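Local coordinates for amyloid-like protein 1 (Homo sapiens, PDB 3PMR), which probably acts in cell adhesion as a homologue of the amyloid precursor protein, through a helical E2 domain that binds heparin and dimerises, at residues B[41-55]-B[74-88]. Sequence-based numbering, arbitrary orientation.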
loop_
_atom_site.group_PDB
_atom_site.type_symbol
_atom_site.label_atom_id
_atom_site.label_comp_id
_atom_site.label_asym_id
_atom_site.label_seq_id
_atom_site.Cartn_x
_atom_site.Cartn_y
_atom_site.Cartn_z
ATOM N N ARG B 41 1.297 14.305 9.493
ATOM C CA ARG B 41 -0.040 14.744 9.142
ATOM C C ARG B 41 -1.083 14.339 10.184
ATOM O O ARG B 41 -2.028 15.085 10.444
ATOM C CB ARG B 41 -0.409 14.214 7.754
ATOM C CG ARG B 41 0.517 14.742 6.646
ATOM C CD ARG B 41 0.576 16.276 6.642
ATOM N NE ARG B 41 1.298 16.792 5.481
ATOM C CZ ARG B 41 1.209 18.043 5.039
ATOM N NH1 ARG B 41 0.425 18.916 5.662
ATOM N NH2 ARG B 41 1.890 18.416 3.963
ATOM N N MET B 42 -0.915 13.162 10.775
ATOM C CA MET B 42 -1.836 12.712 11.812
ATOM C C MET B 42 -1.825 13.712 12.980
ATOM O O MET B 42 -2.878 14.054 13.507
ATOM C CB MET B 42 -1.451 11.301 12.288
ATOM C CG MET B 42 -1.918 10.203 11.331
ATOM S SD MET B 42 -1.225 8.589 11.729
ATOM C CE MET B 42 -1.903 8.352 13.386
ATOM N N ARG B 43 -0.643 14.192 13.368
ATOM C CA ARG B 43 -0.529 15.179 14.456
ATOM C C ARG B 43 -1.183 16.516 14.108
ATOM O O ARG B 43 -1.777 17.168 14.970
ATOM C CB ARG B 43 0.931 15.465 14.806
ATOM C CG ARG B 43 1.696 14.313 15.393
ATOM C CD ARG B 43 2.959 14.823 16.066
ATOM N NE ARG B 43 3.986 13.790 16.135
ATOM C CZ ARG B 43 4.750 13.433 15.106
ATOM N NH1 ARG B 43 4.608 14.032 13.929
ATOM N NH2 ARG B 43 5.652 12.473 15.251
ATOM N N GLN B 44 -1.043 16.944 12.859
ATOM C CA GLN B 44 -1.639 18.208 12.425
ATOM C C GLN B 44 -3.159 18.099 12.433
ATOM O O GLN B 44 -3.847 19.007 12.865
ATOM C CB GLN B 44 -1.169 18.576 11.015
ATOM C CG GLN B 44 0.288 18.977 10.936
ATOM C CD GLN B 44 0.783 19.115 9.498
ATOM O OE1 GLN B 44 -0.001 19.092 8.547
ATOM N NE2 GLN B 44 2.090 19.263 9.343
ATOM N N ILE B 45 -3.676 16.983 11.943
ATOM C CA ILE B 45 -5.115 16.770 11.921
ATOM C C ILE B 45 -5.637 16.781 13.351
ATOM O O ILE B 45 -6.669 17.372 13.648
ATOM C CB ILE B 45 -5.480 15.403 11.304
ATOM C CG1 ILE B 45 -5.053 15.361 9.835
ATOM C CG2 ILE B 45 -6.972 15.155 11.454
ATOM C CD1 ILE B 45 -5.199 13.996 9.181
ATOM N N ASN B 46 -4.924 16.105 14.237
ATOM C CA ASN B 46 -5.363 16.053 15.605
ATOM C C ASN B 46 -5.397 17.458 16.222
ATOM O O ASN B 46 -6.360 17.822 16.866
ATOM C CB ASN B 46 -4.466 15.120 16.411
ATOM C CG ASN B 46 -5.091 14.739 17.733
ATOM O OD1 ASN B 46 -6.212 14.224 17.779
ATOM N ND2 ASN B 46 -4.382 15.008 18.816
ATOM N N GLU B 47 -4.356 18.249 15.995
ATOM C CA GLU B 47 -4.295 19.606 16.531
ATOM C C GLU B 47 -5.452 20.455 16.000
ATOM O O GLU B 47 -6.053 21.230 16.741
ATOM C CB GLU B 47 -2.949 20.245 16.179
ATOM C CG GLU B 47 -2.821 21.736 16.509
ATOM C CD GLU B 47 -3.282 22.090 17.928
ATOM O OE1 GLU B 47 -2.938 21.354 18.880
ATOM O OE2 GLU B 47 -3.981 23.114 18.096
ATOM N N VAL B 48 -5.771 20.307 14.718
ATOM C CA VAL B 48 -6.869 21.067 14.146
ATOM C C VAL B 48 -8.200 20.603 14.717
ATOM O O VAL B 48 -9.075 21.419 14.994
ATOM C CB VAL B 48 -6.925 20.930 12.612
ATOM C CG1 VAL B 48 -8.189 21.596 12.079
ATOM C CG2 VAL B 48 -5.688 21.571 11.988
ATOM N N MET B 49 -8.357 19.293 14.894
ATOM C CA MET B 49 -9.610 18.757 15.425
ATOM C C MET B 49 -9.834 19.220 16.861
ATOM O O MET B 49 -10.962 19.483 17.267
ATOM C CB MET B 49 -9.609 17.221 15.360
ATOM C CG MET B 49 -9.759 16.644 13.933
ATOM S SD MET B 49 -11.399 16.896 13.189
ATOM C CE MET B 49 -11.146 16.236 11.517
ATOM N N ARG B 50 -8.747 19.319 17.615
ATOM C CA ARG B 50 -8.808 19.757 19.002
ATOM C C ARG B 50 -9.243 21.226 19.068
ATOM O O ARG B 50 -10.077 21.597 19.888
ATOM C CB ARG B 50 -7.429 19.579 19.641
ATOM C CG ARG B 50 -7.341 19.922 21.112
ATOM C CD ARG B 50 -5.912 19.713 21.601
ATOM N NE ARG B 50 -5.491 18.322 21.450
ATOM C CZ ARG B 50 -5.798 17.347 22.303
ATOM N NH1 ARG B 50 -6.527 17.604 23.382
ATOM N NH2 ARG B 50 -5.383 16.108 22.070
ATOM N N GLU B 51 -8.670 22.053 18.197
ATOM C CA GLU B 51 -9.002 23.470 18.145
ATOM C C GLU B 51 -10.462 23.611 17.757
ATOM O O GLU B 51 -11.198 24.411 18.329
ATOM C CB GLU B 51 -8.122 24.187 17.120
ATOM C CG GLU B 51 -6.738 24.541 17.627
ATOM C CD GLU B 51 -5.846 25.092 16.534
ATOM O OE1 GLU B 51 -6.385 25.593 15.522
ATOM O OE2 GLU B 51 -4.607 25.031 16.688
ATOM N N TRP B 52 -10.878 22.818 16.780
ATOM C CA TRP B 52 -12.259 22.834 16.323
ATOM C C TRP B 52 -13.223 22.495 17.472
ATOM O O TRP B 52 -14.246 23.155 17.641
ATOM C CB TRP B 52 -12.423 21.833 15.182
ATOM C CG TRP B 52 -13.718 21.924 14.461
ATOM C CD1 TRP B 52 -14.688 22.873 14.615
ATOM C CD2 TRP B 52 -14.193 21.019 13.462
ATOM N NE1 TRP B 52 -15.745 22.612 13.771
ATOM C CE2 TRP B 52 -15.464 21.478 13.052
ATOM C CE3 TRP B 52 -13.662 19.861 12.865
ATOM C CZ2 TRP B 52 -16.221 20.815 12.079
ATOM C CZ3 TRP B 52 -14.416 19.204 11.896
ATOM C CH2 TRP B 52 -15.682 19.685 11.513
ATOM N N ALA B 53 -12.907 21.466 18.251
ATOM C CA ALA B 53 -13.763 21.081 19.371
ATOM C C ALA B 53 -13.885 22.238 20.375
ATOM O O ALA B 53 -14.989 22.608 20.775
ATOM C CB ALA B 53 -13.200 19.834 20.061
ATOM N N MET B 54 -12.746 22.804 20.769
ATOM C CA MET B 54 -12.695 23.927 21.709
ATOM C C MET B 54 -13.619 25.068 21.285
ATOM O O MET B 54 -14.448 25.543 22.070
ATOM C CB MET B 54 -11.263 24.453 21.799
ATOM C CG MET B 54 -10.519 24.051 23.059
ATOM S SD MET B 54 -8.717 24.110 22.885
ATOM C CE MET B 54 -8.474 25.690 22.049
ATOM N N ALA B 55 -13.474 25.503 20.038
ATOM C CA ALA B 55 -14.282 26.591 19.502
ATOM C C ALA B 55 -15.756 26.198 19.392
ATOM O O ALA B 55 -16.644 26.996 19.687
ATOM C CB ALA B 55 -13.742 27.008 18.132
ATOM N N PHE B 74 -13.028 26.293 10.134
ATOM C CA PHE B 74 -12.425 24.968 10.272
ATOM C C PHE B 74 -12.558 24.102 9.027
ATOM O O PHE B 74 -11.653 23.336 8.711
ATOM C CB PHE B 74 -12.991 24.264 11.528
ATOM C CG PHE B 74 -12.464 24.859 12.810
ATOM C CD1 PHE B 74 -11.136 24.658 13.184
ATOM C CD2 PHE B 74 -13.257 25.706 13.587
ATOM C CE1 PHE B 74 -10.605 25.309 14.288
ATOM C CE2 PHE B 74 -12.734 26.365 14.700
ATOM C CZ PHE B 74 -11.403 26.161 15.056
ATOM N N GLN B 75 -13.679 24.227 8.319
ATOM C CA GLN B 75 -13.878 23.454 7.091
ATOM C C GLN B 75 -12.801 23.863 6.112
ATOM O O GLN B 75 -12.247 23.043 5.380
ATOM C CB GLN B 75 -15.236 23.755 6.454
ATOM C CG GLN B 75 -16.439 23.208 7.231
ATOM C CD GLN B 75 -16.396 21.684 7.384
ATOM O OE1 GLN B 75 -15.998 20.983 6.456
ATOM N NE2 GLN B 75 -16.825 21.168 8.548
ATOM N N SER B 76 -12.529 25.159 6.090
ATOM C CA SER B 76 -11.524 25.670 5.200
ATOM C C SER B 76 -10.130 25.220 5.556
ATOM O O SER B 76 -9.327 24.941 4.667
ATOM C CB SER B 76 -11.542 27.182 5.173
ATOM O OG SER B 76 -10.449 27.626 4.394
ATOM N N ILE B 77 -9.819 25.196 6.847
ATOM C CA ILE B 77 -8.493 24.763 7.266
ATOM C C ILE B 77 -8.303 23.297 6.897
ATOM O O ILE B 77 -7.229 22.896 6.462
ATOM C CB ILE B 77 -8.289 24.918 8.783
ATOM C CG1 ILE B 77 -8.143 26.400 9.144
ATOM C CG2 ILE B 77 -7.042 24.167 9.225
ATOM C CD1 ILE B 77 -7.989 26.646 10.640
ATOM N N LEU B 78 -9.351 22.500 7.066
ATOM C CA LEU B 78 -9.264 21.081 6.744
ATOM C C LEU B 78 -9.175 20.874 5.228
ATOM O O LEU B 78 -8.604 19.896 4.763
ATOM C CB LEU B 78 -10.467 20.327 7.306
ATOM C CG LEU B 78 -10.487 20.134 8.831
ATOM C CD1 LEU B 78 -11.841 19.546 9.243
ATOM C CD2 LEU B 78 -9.343 19.232 9.268
ATOM N N GLN B 79 -9.746 21.799 4.467
ATOM C CA GLN B 79 -9.699 21.730 3.008
ATOM C C GLN B 79 -8.240 21.913 2.596
ATOM O O GLN B 79 -7.705 21.158 1.789
ATOM C CB GLN B 79 -10.536 22.857 2.397
ATOM C CG GLN B 79 -10.388 22.987 0.892
ATOM C CD GLN B 79 -11.486 22.275 0.150
ATOM O OE1 GLN B 79 -12.612 22.768 0.072
ATOM N NE2 GLN B 79 -11.176 21.102 -0.387
ATOM N N THR B 80 -7.613 22.934 3.161
ATOM C CA THR B 80 -6.214 23.238 2.883
ATOM C C THR B 80 -5.309 22.075 3.287
ATOM O O THR B 80 -4.377 21.723 2.564
ATOM C CB THR B 80 -5.758 24.508 3.643
ATOM O OG1 THR B 80 -6.539 25.627 3.214
ATOM C CG2 THR B 80 -4.292 24.796 3.380
ATOM N N LEU B 81 -5.588 21.473 4.438
ATOM C CA LEU B 81 -4.772 20.360 4.920
ATOM C C LEU B 81 -4.947 19.118 4.031
ATOM O O LEU B 81 -3.986 18.407 3.744
ATOM C CB LEU B 81 -5.137 20.039 6.369
ATOM C CG LEU B 81 -4.246 19.060 7.131
ATOM C CD1 LEU B 81 -4.507 19.209 8.629
ATOM C CD2 LEU B 81 -4.524 17.648 6.669
ATOM N N GLU B 82 -6.174 18.861 3.602
ATOM C CA GLU B 82 -6.435 17.722 2.737
ATOM C C GLU B 82 -5.666 17.876 1.421
ATOM O O GLU B 82 -5.133 16.902 0.893
ATOM C CB GLU B 82 -7.940 17.591 2.462
ATOM C CG GLU B 82 -8.742 16.978 3.627
ATOM C CD GLU B 82 -10.230 17.307 3.562
ATOM O OE1 GLU B 82 -10.698 17.756 2.495
ATOM O OE2 GLU B 82 -10.933 17.109 4.576
ATOM N N GLU B 83 -5.597 19.105 0.915
ATOM C CA GLU B 83 -4.905 19.394 -0.342
ATOM C C GLU B 83 -3.404 19.197 -0.221
ATOM O O GLU B 83 -2.758 18.686 -1.137
ATOM C CB GLU B 83 -5.222 20.821 -0.807
ATOM C CG GLU B 83 -6.659 20.990 -1.278
ATOM C CD GLU B 83 -7.049 22.443 -1.502
ATOM O OE1 GLU B 83 -6.195 23.336 -1.293
ATOM O OE2 GLU B 83 -8.212 22.691 -1.887
ATOM N N GLN B 84 -2.854 19.591 0.921
ATOM C CA GLN B 84 -1.431 19.432 1.169
ATOM C C GLN B 84 -1.055 17.965 1.346
ATOM O O GLN B 84 0.008 17.545 0.902
ATOM C CB GLN B 84 -1.016 20.207 2.419
ATOM C CG GLN B 84 -1.040 21.712 2.240
ATOM C CD GLN B 84 -0.544 22.438 3.468
ATOM O OE1 GLN B 84 -0.008 21.821 4.393
ATOM N NE2 GLN B 84 -0.704 23.758 3.484
ATOM N N VAL B 85 -1.912 17.195 2.015
ATOM C CA VAL B 85 -1.642 15.768 2.244
ATOM C C VAL B 85 -1.609 15.038 0.895
ATOM O O VAL B 85 -0.706 14.260 0.602
ATOM C CB VAL B 85 -2.737 15.116 3.139
ATOM C CG1 VAL B 85 -2.508 13.606 3.225
ATOM C CG2 VAL B 85 -2.717 15.745 4.545
ATOM N N SER B 86 -2.628 15.304 0.096
ATOM C CA SER B 86 -2.796 14.721 -1.228
ATOM C C SER B 86 -1.648 15.119 -2.185
ATOM O O SER B 86 -1.087 14.279 -2.871
ATOM C CB SER B 86 -4.149 15.195 -1.769
ATOM O OG SER B 86 -4.369 14.757 -3.088
ATOM N N GLY B 87 -1.309 16.406 -2.214
ATOM C CA GLY B 87 -0.246 16.880 -3.088
ATOM C C GLY B 87 1.091 16.266 -2.731
ATOM O O GLY B 87 1.918 15.967 -3.598
ATOM N N GLU B 88 1.285 16.086 -1.431
ATOM C CA GLU B 88 2.490 15.499 -0.869
ATOM C C GLU B 88 2.620 14.009 -1.226
ATOM O O GLU B 88 3.698 13.545 -1.603
ATOM C CB GLU B 88 2.445 15.692 0.643
ATOM C CG GLU B 88 3.614 15.185 1.444
ATOM C CD GLU B 88 3.472 15.580 2.917
ATOM O OE1 GLU B 88 2.449 15.213 3.542
ATOM O OE2 GLU B 88 4.375 16.268 3.444
#
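NH1 of R41 is gripped by two amide oxygens: it reaches OE1 of Q84 across the contact at 3.2 Å, almost straight at 172° and on a lone pair, and also bonds OE1 of Q44 one turn along its own helix. NE meets OE1 of E88 at 2.8 Å in a salt bridge, on the syn side but tilted out of the carboxylate plane, while NH2 adds a weak bond to OE2 of E88. The bend at chi2 brings the guanidinium round to the facing helix, with CD of R41 lying 3.9 Å from CG2 of V85. A leucine in place of R41 would probably leave the E88 carboxylate and the Q84 amide oxygen without these partners.

Beyond this polar end, toward W52 and F74, the contact is mainly apolar. V48 is a knob among F74, I77, L78 and L81, its CG1 3.8 Å from CD2 of L78. F74 answers as a knob among V48, E51, W52 and A55. Its ring and the five-membered ring of W52 are nearly parallel (17°) but slid apart with little overlap, so CH-pi contacts dominate: CA of W52 sits 3.6 Å from the F74 ring centroid, and CB of F74 lies 3.7 Å from that of the five-membered ring. H170 of the second subunit stacks on W52, and R166 of that subunit forms a salt bridge with E82 and a hydrogen bond with Q75, so this face of the helix pair is part of the dimer interface. Reciprocal knobs-into-holes between segment axes at 175° mark an antiparallel coiled coil, here formed by helices 26-56 and 64-119 of the E2 domain.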